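Local coordinates for protein endoglucanase EG-II (Hypocrea jecorina, PDB 3QR3) that hydrolyses internal beta-1,4-glucosidic bonds of cellulose, acting as an endoglucanase through a TIM-barrel catalytic domain of glycosyl hydrolase family 5, at residues A[263-268]-A[317-322]. Residues are numbered along the deposited sequence; the frame is centred on the assembly and turned at random.
Sequences GGNVQS and DTSLVS
In this TIM barrel, the loop that leaves strand 256-261 for helix 267-281 meets the first turn of the C-terminal helix 319-325, and N265 joins the two through its side-chain amide. N265 sits at the centre of an inverse gamma turn, and its CG stands anti to its own carbonyl carbon (chi1 -67°), which carries the amide across to the helix N-terminus. There OD1 accepts two hydrogen bonds. The backbone N of L320 reaches OD1 at 3.0 Å, in the carbonyl plane and on a lone pair, with a nearly straight N-H...O angle of 161°. The hydroxyl OG1 of T318, the N-cap residue, donates to the same OD1 at 2.8 Å, tilted 32° from that plane; the two side chains cross at about a right angle. ND2 bonds to the backbone O of T305, so both ends of the amide are engaged and its flip is defined. Alongside, S319 OG packs 3.2 Å from N265 CB. CD2 of L320 packs against the glycine backbone, 3.4 Å from G263 O, while its side chain also touches C269 and M273 of helix 267-281. A leucine in place of N265 would probably leave the L320 N-H and the T318 hydroxyl without their shared acceptor. The loop thus supplies a side-chain oxygen to a first-turn N-H, and the helix dipole probably strengthens that bond.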
loop_
_atom_site.group_PDB
_atom_site.type_symbol
_atom_site.label_atom_id
_atom_site.label_comp_id
_atom_site.label_asym_id
_atom_site.label_seq_id
_atom_site.Cartn_x
_atom_site.Cartn_y
_atom_site.Cartn_z
ATOM N N GLY A 263 14.504 -2.766 -1.216
ATOM C CA GLY A 263 15.830 -3.015 -0.695
ATOM C C GLY A 263 16.797 -1.931 -1.128
ATOM O O GLY A 263 16.431 -1.008 -1.862
ATOM N N GLY A 264 18.039 -2.038 -0.673
ATOM C CA GLY A 264 19.049 -1.078 -1.065
ATOM C C GLY A 264 19.324 -1.137 -2.558
ATOM O O GLY A 264 19.006 -2.123 -3.230
ATOM N N ASN A 265 19.913 -0.071 -3.090
ATOM C CA ASN A 265 20.329 -0.077 -4.483
ATOM C C ASN A 265 21.738 -0.660 -4.581
ATOM O O ASN A 265 22.690 0.039 -4.903
ATOM C CB ASN A 265 20.264 1.333 -5.057
ATOM C CG ASN A 265 18.846 1.841 -5.155
ATOM O OD1 ASN A 265 18.061 1.352 -5.970
ATOM N ND2 ASN A 265 18.496 2.808 -4.306
ATOM N N VAL A 266 21.847 -1.947 -4.262
ATOM C CA VAL A 266 23.119 -2.648 -4.158
ATOM C C VAL A 266 22.981 -4.054 -4.753
ATOM O O VAL A 266 21.864 -4.569 -4.904
ATOM C CB VAL A 266 23.566 -2.771 -2.687
ATOM C CG1 VAL A 266 23.846 -1.401 -2.097
ATOM C CG2 VAL A 266 22.498 -3.501 -1.866
ATOM N N GLN A 267 24.115 -4.674 -5.070
ATOM C CA GLN A 267 24.127 -5.962 -5.772
ATOM C C GLN A 267 23.324 -7.063 -5.080
ATOM O O GLN A 267 22.600 -7.812 -5.742
ATOM C CB GLN A 267 25.564 -6.439 -5.997
ATOM C CG GLN A 267 25.665 -7.646 -6.920
ATOM C CD GLN A 267 25.104 -7.367 -8.308
ATOM O OE1 GLN A 267 25.338 -6.302 -8.880
ATOM N NE2 GLN A 267 24.363 -8.325 -8.854
ATOM N N SER A 268 23.453 -7.182 -3.759
ATOM C CA SER A 268 22.717 -8.222 -3.024
ATOM C C SER A 268 21.208 -8.150 -3.262
ATOM O O SER A 268 20.541 -9.180 -3.388
ATOM C CB SER A 268 23.015 -8.160 -1.522
ATOM O OG SER A 268 22.553 -6.950 -0.945
ATOM N N ASP A 317 16.265 6.184 -13.262
ATOM C CA ASP A 317 15.798 5.362 -12.141
ATOM C C ASP A 317 16.939 4.926 -11.244
ATOM O O ASP A 317 18.084 4.924 -11.667
ATOM C CB ASP A 317 15.069 4.115 -12.655
ATOM C CG ASP A 317 13.682 4.431 -13.165
ATOM O OD1 ASP A 317 13.337 3.971 -14.274
ATOM O OD2 ASP A 317 12.942 5.157 -12.458
ATOM N N THR A 318 16.627 4.542 -10.008
ATOM C CA THR A 318 17.637 3.941 -9.146
ATOM C C THR A 318 17.975 2.567 -9.715
ATOM O O THR A 318 17.261 2.057 -10.571
ATOM C CB THR A 318 17.161 3.833 -7.670
ATOM O OG1 THR A 318 16.206 2.770 -7.535
ATOM C CG2 THR A 318 16.541 5.145 -7.217
ATOM N N SER A 319 19.063 1.965 -9.257
ATOM C CA SER A 319 19.481 0.695 -9.828
ATOM C C SER A 319 18.500 -0.455 -9.528
ATOM O O SER A 319 18.275 -1.327 -10.375
ATOM C CB SER A 319 20.913 0.343 -9.402
ATOM O OG SER A 319 21.033 0.274 -7.996
ATOM N N LEU A 320 17.894 -0.452 -8.346
ATOM C CA LEU A 320 16.965 -1.533 -8.010
ATOM C C LEU A 320 15.695 -1.441 -8.853
ATOM O O LEU A 320 15.189 -2.452 -9.345
ATOM C CB LEU A 320 16.623 -1.543 -6.514
ATOM C CG LEU A 320 15.834 -2.783 -6.068
ATOM C CD1 LEU A 320 16.713 -4.015 -6.100
ATOM C CD2 LEU A 320 15.265 -2.606 -4.679
ATOM N N VAL A 321 15.171 -0.233 -9.028
ATOM C CA VAL A 321 13.992 -0.054 -9.872
ATOM C C VAL A 321 14.311 -0.470 -11.314
ATOM O O VAL A 321 13.619 -1.312 -11.904
ATOM C CB VAL A 321 13.488 1.392 -9.851
ATOM C CG1 VAL A 321 12.482 1.630 -10.976
ATOM C CG2 VAL A 321 12.873 1.732 -8.480
ATOM N N SER A 322 15.374 0.116 -11.860
ATOM C CA SER A 322 15.774 -0.132 -13.237
ATOM C C SER A 322 16.037 -1.611 -13.491
ATOM O O SER A 322 15.574 -2.166 -14.489
ATOM C CB SER A 322 17.019 0.691 -13.583
ATOM O OG SER A 322 17.512 0.331 -14.853
#